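Local coordinates for sister chromatid cohesion protein (Chaetomium thermophilum, PDB 5T8V) that probably takes part in loading cohesin onto chromatin, the chain here being the C-terminal, HEAT-repeat part of the loader Scc2, at residues E181-L186 / D242-T247; D199-L204 / D251-V256; M1070-L1075 / F1142-V1147. One frame throughout, in Å; residues are numbered along the deposited sequence.

Contact 1 (E181-L186 / D242-T247)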
# COMPACT_ATOMS: atom_id res chain seq x y z
N GLU A 181 -36.11 45.95 -1.89
CA GLU A 181 -36.92 46.88 -2.66
C GLU A 181 -36.36 47.08 -4.06
O GLU A 181 -37.09 47.01 -5.05
CB GLU A 181 -37.01 48.22 -1.91
CG GLU A 181 -38.08 49.16 -2.45
CD GLU A 181 -38.09 50.49 -1.73
OE1 GLU A 181 -37.26 50.68 -0.82
OE2 GLU A 181 -38.94 51.35 -2.07
N LEU A 182 -35.05 47.33 -4.16
CA LEU A 182 -34.44 47.52 -5.47
C LEU A 182 -34.60 46.28 -6.34
O LEU A 182 -34.92 46.38 -7.53
CB LEU A 182 -32.96 47.87 -5.30
CG LEU A 182 -32.13 47.96 -6.58
CD1 LEU A 182 -32.76 48.92 -7.58
CD2 LEU A 182 -30.70 48.39 -6.26
N PHE A 183 -34.38 45.10 -5.76
CA PHE A 183 -34.53 43.86 -6.51
C PHE A 183 -35.91 43.77 -7.14
O PHE A 183 -36.05 43.52 -8.34
CB PHE A 183 -34.26 42.65 -5.61
CG PHE A 183 -34.40 41.33 -6.30
CD1 PHE A 183 -35.65 40.77 -6.52
CD2 PHE A 183 -33.28 40.64 -6.74
CE1 PHE A 183 -35.78 39.56 -7.16
CE2 PHE A 183 -33.40 39.42 -7.38
CZ PHE A 183 -34.65 38.88 -7.59
N LYS A 184 -36.96 43.96 -6.33
CA LYS A 184 -38.31 43.83 -6.88
C LYS A 184 -38.62 44.96 -7.85
O LYS A 184 -39.37 44.75 -8.82
CB LYS A 184 -39.32 43.79 -5.73
CG LYS A 184 -38.92 42.79 -4.65
CD LYS A 184 -40.10 42.28 -3.84
CE LYS A 184 -39.63 41.25 -2.82
NZ LYS A 184 -40.72 40.79 -1.91
N ALA A 185 -38.04 46.14 -7.64
CA ALA A 185 -38.25 47.25 -8.56
C ALA A 185 -37.71 46.93 -9.95
O ALA A 185 -38.43 47.06 -10.95
CB ALA A 185 -37.58 48.51 -8.00
N LEU A 186 -36.45 46.51 -10.04
CA LEU A 186 -35.88 46.15 -11.34
C LEU A 186 -36.58 44.94 -11.94
O LEU A 186 -36.84 44.88 -13.16
CB LEU A 186 -34.38 45.88 -11.19
CG LEU A 186 -33.52 47.10 -10.82
CD1 LEU A 186 -32.20 46.65 -10.21
CD2 LEU A 186 -33.28 47.96 -12.04
N ASP A 242 -33.54 34.24 -7.77
CA ASP A 242 -32.93 35.38 -7.11
C ASP A 242 -32.08 36.20 -8.07
O ASP A 242 -31.10 36.84 -7.67
CB ASP A 242 -32.10 34.93 -5.90
CG ASP A 242 -31.33 33.65 -6.16
OD1 ASP A 242 -31.00 33.38 -7.34
OD2 ASP A 242 -31.05 32.93 -5.19
N SER A 243 -32.46 36.22 -9.34
CA SER A 243 -31.81 37.04 -10.36
C SER A 243 -32.83 37.97 -10.99
O SER A 243 -33.96 37.56 -11.27
CB SER A 243 -31.17 36.16 -11.44
OG SER A 243 -32.15 35.36 -12.08
N VAL A 244 -32.43 39.22 -11.21
CA VAL A 244 -33.35 40.21 -11.78
C VAL A 244 -33.84 39.74 -13.14
O VAL A 244 -35.04 39.82 -13.45
CB VAL A 244 -32.66 41.58 -11.87
CG1 VAL A 244 -33.59 42.61 -12.51
CG2 VAL A 244 -32.22 42.05 -10.49
N ILE A 245 -32.93 39.25 -13.98
CA ILE A 245 -33.26 38.77 -15.31
C ILE A 245 -32.74 37.35 -15.46
O ILE A 245 -32.06 36.81 -14.59
CB ILE A 245 -32.70 39.68 -16.43
CG1 ILE A 245 -31.17 39.78 -16.32
CG2 ILE A 245 -33.33 41.06 -16.34
CD1 ILE A 245 -30.52 40.56 -17.45
N GLU A 246 -33.08 36.73 -16.60
CA GLU A 246 -32.66 35.36 -16.86
C GLU A 246 -31.14 35.25 -16.81
O GLU A 246 -30.42 36.01 -17.47
CB GLU A 246 -33.18 34.90 -18.22
CG GLU A 246 -34.68 34.65 -18.25
CD GLU A 246 -35.17 34.23 -19.62
OE1 GLU A 246 -34.37 34.26 -20.58
OE2 GLU A 246 -36.37 33.88 -19.73
N THR A 247 -30.66 34.29 -16.02
CA THR A 247 -29.22 34.08 -15.87
C THR A 247 -28.52 33.86 -17.20
O THR A 247 -27.36 34.25 -17.37
CB THR A 247 -28.98 32.89 -14.94
OG1 THR A 247 -29.77 31.78 -15.38
CG2 THR A 247 -29.38 33.24 -13.51
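F183 and L186, on successive turns of helix 180-187, pack against D242, S243 and V244 of the loop that leads into helix 247-267. In this HEAT-repeat alpha-solenoid the contact lies where a short helix meets an interhelical loop; 224 Å² of surface is buried between the two segments, and apolar packing with ring-to-backbone contact accounts for it.

The ring-to-backbone contacts come first. The backbone N and CG of F183 are anti (chi1 180°), which carries the ring past the helix surface to the loop. There it meets the peptide between D242 and S243 with its edge: CE2 of F183 is 3.5 Å from O of D242, and CZ of F183 is 3.9 Å from N of S243, which lies in the ring plane. The N of V244 approaches the ring more obliquely, at 4.0 Å from CE2 of F183.

Apolar contacts come from V244, whose two methyls divide the work. CG1 reaches CB of L186 at 3.6 Å, whereas CG2 lies 4.1 Å from CD2 of F183 as the two side chains slide past each other in opposite directions. I193 of helix 190-213 touches both L186 and V244, tying this junction to the next helix in the chain, and F183 also rests on N175. Replacing F183 by an alanine would probably leave the D242-S243 peptide without its aromatic neighbour and open a gap beside CG2 of V244.

One polar bond lies within the loop itself. The OG of S243 donates to O of I245 over 2.9 Å. The hydroxyl stands 35° out of the carbonyl plane, above it rather than on a lone pair.

Contact 2 (D199-L204 / D251-V256); sequences DAQKLL and DGFRLV
Q201 of helix 190-213 lies over the ring of F253 from helix 247-267, two helices of the alpha-solenoid that run almost parallel: their local axes differ by 9° in direction and approach to 10.1 Å. Helix 218-232 separates them in sequence.

The aromatic contact is a CH-pi interaction. CG of Q201 stands over one face of the ring, 3.7 Å from the F253 ring centroid and 16° off its normal. Beyond CG the glutamine chain is extended, taking its amide on across the ring, the two planes being nearly perpendicular. The NE2 of Q201 ends 4.0 Å from CA of G252, where no side chain intervenes.

Two methyls meet the edge of the same ring. CB of A200 is 3.9 Å from CE1 of F253, and CD1 of L204 is 4.0 Å from CD1 of F253, both methyls lying in the ring plane. I167 of helix 149-172 adds a further neighbour to F253, while A200 meets L162 and L204 meets C159 of that helix, which therefore covers this side of the pair.

One turn further along, V256 takes over from the ring. With its CG1 anti to the backbone N (chi1 164°), it directs that methyl to CB of L204, 3.6 Å away.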
# COMPACT_ATOMS: atom_id res chain seq x y z
N ASP A 199 -28.02 45.38 -26.17
CA ASP A 199 -27.19 46.44 -26.74
C ASP A 199 -25.75 46.33 -26.24
O ASP A 199 -24.80 46.42 -27.02
CB ASP A 199 -27.77 47.81 -26.39
CG ASP A 199 -29.16 48.01 -26.97
OD1 ASP A 199 -29.73 47.04 -27.53
OD2 ASP A 199 -29.69 49.13 -26.86
N ALA A 200 -25.58 46.12 -24.93
CA ALA A 200 -24.24 45.99 -24.37
C ALA A 200 -23.50 44.81 -24.98
O ALA A 200 -22.35 44.94 -25.42
CB ALA A 200 -24.32 45.86 -22.85
N GLN A 201 -24.13 43.64 -25.01
CA GLN A 201 -23.51 42.48 -25.64
C GLN A 201 -23.05 42.80 -27.05
O GLN A 201 -21.89 42.59 -27.42
CB GLN A 201 -24.48 41.29 -25.66
CG GLN A 201 -24.78 40.68 -24.30
CD GLN A 201 -25.57 39.39 -24.43
OE1 GLN A 201 -25.79 38.89 -25.53
NE2 GLN A 201 -26.01 38.84 -23.30
N LYS A 202 -23.97 43.33 -27.87
CA LYS A 202 -23.66 43.62 -29.26
C LYS A 202 -22.49 44.59 -29.39
O LYS A 202 -21.67 44.47 -30.30
CB LYS A 202 -24.91 44.17 -29.95
CG LYS A 202 -26.08 43.21 -29.98
CD LYS A 202 -25.88 42.09 -31.00
CE LYS A 202 -27.11 41.19 -31.08
NZ LYS A 202 -28.35 41.94 -31.47
N LEU A 203 -22.39 45.55 -28.47
CA LEU A 203 -21.27 46.49 -28.52
C LEU A 203 -19.96 45.79 -28.18
O LEU A 203 -18.97 45.94 -28.90
CB LEU A 203 -21.52 47.66 -27.57
CG LEU A 203 -20.38 48.68 -27.51
CD1 LEU A 203 -20.10 49.28 -28.88
CD2 LEU A 203 -20.70 49.78 -26.51
N LEU A 204 -19.93 45.03 -27.08
CA LEU A 204 -18.71 44.33 -26.71
C LEU A 204 -18.23 43.42 -27.83
O LEU A 204 -17.06 43.47 -28.24
CB LEU A 204 -18.94 43.54 -25.42
CG LEU A 204 -19.23 44.37 -24.17
CD1 LEU A 204 -19.82 43.51 -23.07
CD2 LEU A 204 -17.96 45.04 -23.68
N ASP A 251 -24.79 34.72 -18.79
CA ASP A 251 -23.94 33.73 -19.43
C ASP A 251 -23.45 34.24 -20.78
O ASP A 251 -22.27 34.11 -21.12
CB ASP A 251 -24.68 32.40 -19.60
CG ASP A 251 -24.96 31.71 -18.28
OD1 ASP A 251 -24.44 32.16 -17.24
OD2 ASP A 251 -25.70 30.70 -18.29
N GLY A 252 -24.36 34.83 -21.56
CA GLY A 252 -23.96 35.43 -22.82
C GLY A 252 -22.85 36.44 -22.64
O GLY A 252 -21.91 36.50 -23.44
N PHE A 253 -22.94 37.26 -21.59
CA PHE A 253 -21.85 38.18 -21.32
C PHE A 253 -20.54 37.43 -21.10
O PHE A 253 -19.50 37.79 -21.67
CB PHE A 253 -22.17 39.07 -20.12
CG PHE A 253 -23.05 40.23 -20.45
CD1 PHE A 253 -22.55 41.31 -21.15
CD2 PHE A 253 -24.38 40.24 -20.07
CE1 PHE A 253 -23.35 42.38 -21.47
CE2 PHE A 253 -25.19 41.31 -20.38
CZ PHE A 253 -24.67 42.38 -21.08
N ARG A 254 -20.56 36.39 -20.26
CA ARG A 254 -19.35 35.60 -20.02
C ARG A 254 -18.74 35.13 -21.34
O ARG A 254 -17.53 35.25 -21.56
CB ARG A 254 -19.69 34.41 -19.12
CG ARG A 254 -18.54 33.91 -18.27
CD ARG A 254 -19.04 32.98 -17.17
NE ARG A 254 -19.85 31.89 -17.70
CZ ARG A 254 -20.60 31.07 -16.96
NH1 ARG A 254 -20.66 31.23 -15.64
NH2 ARG A 254 -21.30 30.10 -17.54
N LEU A 255 -19.58 34.60 -22.23
CA LEU A 255 -19.08 34.09 -23.51
C LEU A 255 -18.45 35.21 -24.34
O LEU A 255 -17.34 35.05 -24.87
CB LEU A 255 -20.21 33.42 -24.28
CG LEU A 255 -20.27 31.90 -24.11
CD1 LEU A 255 -21.63 31.36 -24.52
CD2 LEU A 255 -19.16 31.25 -24.93
N VAL A 256 -19.14 36.34 -24.46
CA VAL A 256 -18.58 37.47 -25.19
C VAL A 256 -17.21 37.85 -24.63
O VAL A 256 -16.27 38.16 -25.37
CB VAL A 256 -19.55 38.67 -25.15
CG1 VAL A 256 -18.85 39.97 -25.55
CG2 VAL A 256 -20.73 38.40 -26.08

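Contact 3 (M1070-L1075 / F1142-V1147)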
# COMPACT_ATOMS: atom_id res chain seq x y z
N MET A 1070 18.35 -41.42 28.72
CA MET A 1070 17.42 -42.25 29.49
C MET A 1070 17.18 -41.68 30.89
O MET A 1070 16.07 -41.81 31.43
CB MET A 1070 17.95 -43.68 29.60
CG MET A 1070 18.07 -44.41 28.26
SD MET A 1070 16.49 -44.70 27.45
CE MET A 1070 16.35 -43.26 26.39
N VAL A 1071 18.18 -41.03 31.48
CA VAL A 1071 18.01 -40.43 32.81
C VAL A 1071 17.35 -39.06 32.69
O VAL A 1071 16.43 -38.74 33.46
CB VAL A 1071 19.38 -40.34 33.52
CG1 VAL A 1071 19.23 -39.74 34.91
CG2 VAL A 1071 20.04 -41.71 33.59
N LEU A 1072 17.81 -38.24 31.75
CA LEU A 1072 17.29 -36.89 31.62
C LEU A 1072 15.80 -36.90 31.32
O LEU A 1072 15.05 -36.04 31.81
CB LEU A 1072 18.05 -36.12 30.54
CG LEU A 1072 19.49 -35.74 30.86
CD1 LEU A 1072 20.17 -35.16 29.63
CD2 LEU A 1072 19.56 -34.76 32.03
N ARG A 1073 15.33 -37.85 30.51
CA ARG A 1073 13.91 -37.90 30.18
C ARG A 1073 13.09 -38.26 31.41
O ARG A 1073 12.02 -37.67 31.64
CB ARG A 1073 13.67 -38.91 29.06
CG ARG A 1073 14.17 -38.42 27.70
CD ARG A 1073 14.02 -39.47 26.62
NE ARG A 1073 14.33 -38.93 25.30
CZ ARG A 1073 14.39 -39.65 24.18
NH1 ARG A 1073 14.16 -40.96 24.21
NH2 ARG A 1073 14.67 -39.06 23.03
N SER A 1074 13.57 -39.19 32.23
CA SER A 1074 12.89 -39.53 33.47
C SER A 1074 12.80 -38.31 34.38
O SER A 1074 11.71 -37.94 34.84
CB SER A 1074 13.61 -40.67 34.18
OG SER A 1074 12.93 -41.06 35.35
N LEU A 1075 13.94 -37.66 34.64
CA LEU A 1075 13.92 -36.46 35.47
C LEU A 1075 12.99 -35.40 34.89
O LEU A 1075 12.33 -34.67 35.65
CB LEU A 1075 15.33 -35.90 35.63
CG LEU A 1075 16.39 -36.84 36.21
CD1 LEU A 1075 17.71 -36.10 36.38
CD2 LEU A 1075 15.93 -37.44 37.54
N PHE A 1142 19.45 -29.40 24.54
CA PHE A 1142 18.15 -28.78 24.74
C PHE A 1142 17.33 -29.55 25.76
O PHE A 1142 16.54 -28.95 26.50
CB PHE A 1142 17.36 -28.68 23.44
CG PHE A 1142 15.94 -28.22 23.65
CD1 PHE A 1142 15.68 -26.93 24.08
CD2 PHE A 1142 14.88 -29.09 23.45
CE1 PHE A 1142 14.38 -26.51 24.29
CE2 PHE A 1142 13.58 -28.67 23.66
CZ PHE A 1142 13.33 -27.38 24.08
N LEU A 1143 17.47 -30.88 25.80
CA LEU A 1143 16.81 -31.66 26.83
C LEU A 1143 17.35 -31.29 28.21
O LEU A 1143 16.58 -31.07 29.16
CB LEU A 1143 17.01 -33.16 26.56
CG LEU A 1143 16.38 -34.13 27.56
CD1 LEU A 1143 14.87 -33.97 27.60
CD2 LEU A 1143 16.75 -35.56 27.22
N ALA A 1144 18.68 -31.18 28.33
CA ALA A 1144 19.26 -30.80 29.61
C ALA A 1144 18.71 -29.46 30.09
O ALA A 1144 18.20 -29.34 31.21
CB ALA A 1144 20.79 -30.75 29.49
N VAL A 1145 18.82 -28.42 29.25
CA VAL A 1145 18.30 -27.11 29.63
C VAL A 1145 16.79 -27.16 29.84
O VAL A 1145 16.24 -26.33 30.57
CB VAL A 1145 18.65 -26.04 28.58
CG1 VAL A 1145 18.06 -26.40 27.24
CG2 VAL A 1145 18.17 -24.66 29.01
N GLU A 1146 16.11 -28.11 29.21
CA GLU A 1146 14.68 -28.26 29.45
C GLU A 1146 14.42 -28.81 30.85
O GLU A 1146 13.36 -28.54 31.43
CB GLU A 1146 14.06 -29.18 28.40
CG GLU A 1146 12.55 -29.12 28.33
CD GLU A 1146 11.99 -29.88 27.14
OE1 GLU A 1146 12.80 -30.39 26.33
OE2 GLU A 1146 10.75 -29.97 27.01
N VAL A 1147 15.36 -29.57 31.40
CA VAL A 1147 15.27 -29.97 32.80
C VAL A 1147 15.63 -28.82 33.73
O VAL A 1147 14.95 -28.57 34.73
CB VAL A 1147 16.17 -31.20 33.05
CG1 VAL A 1147 16.30 -31.50 34.54
CG2 VAL A 1147 15.60 -32.41 32.33
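Two helices of the C-terminal half of the HEAT-repeat solenoid, 1065-1086 and 1139-1154, meet here through L1072, R1073, L1143, A1144 and V1147; the second segment falls in the sequence family named for the sister chromatid cohesion C-terminus. Their local axes cross at 32° with a closest approach of 9.6 Å, both running in roughly the same direction, with helix 1115-1133 joining them in the chain. The packing is aliphatic, and the two segments bury 264 Å² between them.

L1143 sends its CD2 branch toward the other helix. Its CG is anti to the backbone N (chi1 -180°), an orientation that extends the side chain across the interface and places CD2 at 3.6 Å from CB of L1072. The same methyl also lies 3.9 Å from CG of R1073, whose extended chain crosses the leucine at about a right angle. R1073 thus contributes the aliphatic start of its side chain at the exposed margin, while L1072 is buried.

L1072 also brings a methyl near the partner helix at A1144: its CD1 stands 4.5 Å from CB of A1144, a looser contact. Both residues rest on helix 1115-1133 as well, L1072 against I1129 and I1132 and A1144 against I1132 and A1133, so that the connecting helix closes one side of the interface. T1069 and K1076 continue the row of neighbours of L1143 along helix 1065-1086.

V1147, a turn beyond L1143, touches the side chain of L1079, but within the two segments it meets main chain: its CG2 sits 3.7 Å from O of L1072.

Contacts 1 and 2 are neighbours near one end of the solenoid, their centres 19 Å apart. Their segments alternate along the chain: helix 180-187 is followed by helix 190-213, and the loop 242-247 runs into helix 247-267, so each side of contact 1 leads on to a side of contact 2. Contact 3 also joins two helices running in roughly the same direction, with another helix between them in sequence, but crossing more obliquely than in contact 2. Its centre is 99 Å from that of contact 1 and 100 Å from that of contact 2, with nearest atoms about 80 and 78 Å away, so contact 3 belongs to a distant part of the solenoid, on the opposite side of the chain's centre.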